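PDB 3TFX: orotidine 5'-phosphate decarboxylase from Lactobacillus acidophilus, which probably catalyses the decarboxylation of orotidine 5'-monophosphate to UMP, the final step of de novo UMP synthesis. Local coordinates for residues 139-142 against 143-146; 149-152 against 153-157. One frame throughout, in Å; residues are numbered along the deposited sequence.

Interaction 1 of 2, residues 139-142 against 143-146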
loop_
_atom_site.group_PDB
_atom_site.type_symbol
_atom_site.label_atom_id
_atom_site.label_comp_id
_atom_site.label_asym_id
_atom_site.label_seq_id
_atom_site.Cartn_x
_atom_site.Cartn_y
_atom_site.Cartn_z
ATOM N N ARG A 139 16.052 -3.909 15.584
ATOM C CA ARG A 139 17.232 -3.962 16.433
ATOM C C ARG A 139 18.135 -2.741 16.281
ATOM O O ARG A 139 19.109 -2.611 17.022
ATOM C CB ARG A 139 18.049 -5.225 16.161
ATOM C CG ARG A 139 18.766 -5.230 14.848
ATOM C CD ARG A 139 19.982 -6.140 14.898
ATOM N NE ARG A 139 20.769 -5.962 13.682
ATOM C CZ ARG A 139 21.833 -5.167 13.586
ATOM N NH1 ARG A 139 22.273 -4.486 14.648
ATOM N NH2 ARG A 139 22.468 -5.060 12.426
ATOM N N LEU A 140 17.829 -1.872 15.315
ATOM C CA LEU A 140 18.612 -0.639 15.102
ATOM C C LEU A 140 17.871 0.627 15.567
ATOM O O LEU A 140 16.647 0.713 15.419
ATOM C CB LEU A 140 19.009 -0.491 13.624
ATOM C CG LEU A 140 19.939 -1.522 12.973
ATOM C CD1 LEU A 140 20.146 -1.190 11.484
ATOM C CD2 LEU A 140 21.287 -1.611 13.692
ATOM N N PRO A 141 18.610 1.618 16.125
ATOM C CA PRO A 141 18.000 2.931 16.378
ATOM C C PRO A 141 17.580 3.613 15.071
ATOM O O PRO A 141 18.073 3.246 14.005
ATOM C CB PRO A 141 19.117 3.726 17.080
ATOM C CG PRO A 141 20.365 3.016 16.757
ATOM C CD PRO A 141 19.987 1.557 16.645
HETATM N N MSE A 142 16.691 4.602 15.179
HETATM C CA MSE A 142 16.014 5.224 14.039
HETATM C C MSE A 142 16.931 5.641 12.884
HETATM O O MSE A 142 16.697 5.239 11.740
HETATM C CB MSE A 142 15.157 6.413 14.509
HETATM C CG MSE A 142 14.256 7.043 13.434
HETATM SE SE MSE A 142 12.925 5.815 12.651
HETATM C CE MSE A 142 11.701 5.649 14.167
ATOM N N ALA A 143 17.970 6.426 13.194
ATOM C CA ALA A 143 18.841 7.020 12.175
ATOM C C ALA A 143 19.608 5.972 11.388
ATOM O O ALA A 143 19.819 6.131 10.181
ATOM C CB ALA A 143 19.807 8.029 12.795
ATOM N N GLU A 144 20.018 4.911 12.082
ATOM C CA GLU A 144 20.731 3.796 11.465
ATOM C C GLU A 144 19.808 2.966 10.576
ATOM O O GLU A 144 20.213 2.530 9.494
ATOM C CB GLU A 144 21.383 2.903 12.528
ATOM C CG GLU A 144 22.663 3.483 13.152
ATOM C CD GLU A 144 23.347 2.522 14.132
ATOM O OE1 GLU A 144 23.433 1.304 13.834
ATOM O OE2 GLU A 144 23.803 2.990 15.201
ATOM N N GLN A 145 18.575 2.758 11.037
ATOM C CA GLN A 145 17.581 1.974 10.300
ATOM C C GLN A 145 17.161 2.700 9.019
ATOM O O GLN A 145 17.055 2.094 7.951
ATOM C CB GLN A 145 16.362 1.668 11.189
ATOM C CG GLN A 145 15.143 1.085 10.454
ATOM C CD GLN A 145 15.302 -0.390 10.069
ATOM O OE1 GLN A 145 16.363 -1.009 10.273
ATOM N NE2 GLN A 145 14.238 -0.962 9.515
ATOM N N VAL A 146 16.958 4.006 9.142
ATOM C CA VAL A 146 16.601 4.857 8.019
ATOM C C VAL A 146 17.674 4.838 6.931
ATOM O O VAL A 146 17.358 4.632 5.754
ATOM C CB VAL A 146 16.262 6.298 8.468
ATOM C CG1 VAL A 146 16.227 7.259 7.268
ATOM C CG2 VAL A 146 14.919 6.308 9.184
#

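Interaction 2 of 2, residues 149-152 against 153-157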
loop_
_atom_site.group_PDB
_atom_site.type_symbol
_atom_site.label_atom_id
_atom_site.label_comp_id
_atom_site.label_asym_id
_atom_site.label_seq_id
_atom_site.Cartn_x
_atom_site.Cartn_y
_atom_site.Cartn_z
ATOM N N LEU A 149 17.824 1.277 5.216
ATOM C CA LEU A 149 16.711 1.134 4.267
ATOM C C LEU A 149 16.942 1.980 3.007
ATOM O O LEU A 149 16.723 1.516 1.898
ATOM C CB LEU A 149 15.403 1.549 4.941
ATOM C CG LEU A 149 14.440 0.502 5.523
ATOM C CD1 LEU A 149 14.990 -0.907 5.674
ATOM C CD2 LEU A 149 13.797 0.992 6.788
ATOM N N ALA A 150 17.411 3.213 3.189
ATOM C CA ALA A 150 17.673 4.097 2.060
ATOM C C ALA A 150 18.779 3.553 1.136
ATOM O O ALA A 150 18.591 3.487 -0.079
ATOM C CB ALA A 150 17.989 5.504 2.538
ATOM N N LYS A 151 19.915 3.154 1.715
ATOM C CA LYS A 151 21.029 2.590 0.942
ATOM C C LYS A 151 20.585 1.369 0.136
ATOM O O LYS A 151 20.861 1.269 -1.066
ATOM C CB LYS A 151 22.200 2.217 1.851
ATOM C CG LYS A 151 23.045 3.389 2.322
ATOM C CD LYS A 151 24.164 2.964 3.262
ATOM C CE LYS A 151 25.244 2.144 2.549
ATOM N NZ LYS A 151 26.013 2.940 1.532
HETATM N N MSE A 152 19.871 0.464 0.804
HETATM C CA MSE A 152 19.341 -0.728 0.161
HETATM C C MSE A 152 18.407 -0.396 -0.994
HETATM O O MSE A 152 18.470 -1.048 -2.039
HETATM C CB MSE A 152 18.627 -1.636 1.169
HETATM C CG MSE A 152 18.210 -2.991 0.577
HETATM SE SE MSE A 152 16.921 -3.940 1.696
HETATM C CE MSE A 152 15.423 -2.697 1.552
ATOM N N ALA A 153 17.550 0.605 -0.804
ATOM C CA ALA A 153 16.653 1.060 -1.867
ATOM C C ALA A 153 17.436 1.536 -3.085
ATOM O O ALA A 153 17.123 1.145 -4.216
ATOM C CB ALA A 153 15.729 2.179 -1.357
ATOM N N LYS A 154 18.440 2.383 -2.853
ATOM C CA LYS A 154 19.365 2.809 -3.919
ATOM C C LYS A 154 19.983 1.606 -4.644
ATOM O O LYS A 154 19.975 1.559 -5.862
ATOM C CB LYS A 154 20.458 3.745 -3.374
ATOM C CG LYS A 154 21.691 3.965 -4.270
ATOM C CD LYS A 154 21.380 4.802 -5.495
ATOM C CE LYS A 154 22.620 5.119 -6.325
ATOM N NZ LYS A 154 22.240 5.877 -7.566
ATOM N N HIS A 155 20.490 0.627 -3.893
ATOM C CA HIS A 155 21.085 -0.565 -4.523
ATOM C C HIS A 155 20.073 -1.522 -5.135
ATOM O O HIS A 155 20.459 -2.482 -5.790
ATOM C CB HIS A 155 22.001 -1.313 -3.554
ATOM C CG HIS A 155 23.166 -0.501 -3.091
ATOM N ND1 HIS A 155 23.908 0.287 -3.946
ATOM C CD2 HIS A 155 23.718 -0.351 -1.864
ATOM C CE1 HIS A 155 24.855 0.904 -3.263
ATOM N NE2 HIS A 155 24.770 0.524 -1.999
ATOM N N SER A 156 18.785 -1.238 -4.957
ATOM C CA SER A 156 17.734 -2.109 -5.466
ATOM C C SER A 156 16.858 -1.512 -6.570
ATOM O O SER A 156 15.758 -2.004 -6.811
ATOM C CB SER A 156 16.850 -2.586 -4.317
ATOM O OG SER A 156 17.634 -3.191 -3.310
ATOM N N GLY A 157 17.323 -0.452 -7.223
ATOM C CA GLY A 157 16.552 0.172 -8.304
ATOM C C GLY A 157 15.619 1.328 -7.959
ATOM O O GLY A 157 14.955 1.868 -8.841
#

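Interaction 1 of 2, residues 139-142 against 143-146
Met-142, modelled as selenomethionine, reaches forward one helical turn to Val-146 at the start of helix 142-155. Its CG stands anti to the backbone N (chi1 -173°), and further bends at chi2 and chi3 curl the chain round, leaving SE 4.0 Å from Val-146 CG2 as the two side chains meet obliquely. The same methyl, CG2 of Val-146, lies 3.3 Å from Met-142 O, the carbonyl that accepts the i+4 bond from Val-146 N at 2.9 Å. One residue earlier, Pro-141 holds the N-cap position, and its O takes Gln-145 N at 3.0 Å as well as a weak, strongly bent bond from Glu-144 N.

Leu-140 comes in from the loop before the helix and spreads its methyls over two side chains, crossing each at about a right angle. CD2 lies 3.6 Å from Glu-144 OE1, while CD1 approaches Gln-145 OE1 at 4.0 Å. The extended Glu-144 chain runs back toward the cap, bringing OE2 within 3.8 Å of Pro-141 CG; the carboxylate thus lies against carbon atoms of both Leu-140 and Pro-141.

Gln-145 NE2 is hydrogen-bonded to Glu-123 OE2, and Leu-140 packs on Asn-137 of the second subunit. Met-142 rests on the short helix 129-134, in the connection that follows strand 117-121, whereas Ala-143 and Val-146 lean on helix 168-175, the next helix of the barrel's outer layer.

Interaction 2 of 2, residues 149-152 against 153-157
Leu-149 O accepts Ala-153 N at 3.0 Å, the first of three successive i+4 bonds in the closing turns of helix 142-155, one of the outer helices of the TIM barrel. Ala-150 follows with the straightest of the three: Lys-154 N points at its O with an N-H...O angle of 173°. The small methyl of Ala-150 fits against Leu-171 and Ile-175 of helix 168-175, and Lys-154 NZ hydrogen-bonds to Asp-178 O beyond that helix. Lys-151 O takes His-155 N at 2.9 Å, and the imidazole lies obliquely by this same oxygen, its CD2 3.4 Å from Lys-151 O. Met-152, a selenomethionine, has CG anti to the backbone N (chi1 -173°), a rotation that brings CG to 3.9 Å from Ser-156 OG; its side chain packs on Ile-98 of helix 95-108 and on Glu-135 of the second subunit. The hydroxyl of Ser-156 donates to the Met-152 carbonyl and is also hydrogen-bonded to Ser-95 OG; an alanine in place of Ser-156 would probably cost Met-152 O its side-chain donor and leave Ser-95 OG without this mate. Ser-156 OG approaches Met-152 O to 2.6 Å, tilted 34° from the carbonyl plane.

Overall arrangement
Interactions 1 and 2 come in series along one helix, 142-155, which lies between strands 117-121 and 160-162 in the chain and on the outside of the eight-stranded parallel barrel. Interaction 1 forms its N-terminal start and interaction 2 its C-terminal finish, with centres about 15 Å apart and no direct touch between them. The first lies farther out, about 22 Å from the centre of the chain against about 16 Å for the second, on the same side. Helix 168-175 flanks both, and both touch the second subunit, consistent with this part of the chain, the loop before the helix included, contributing to the homodimer interface as well as to the helical layer around its own barrel.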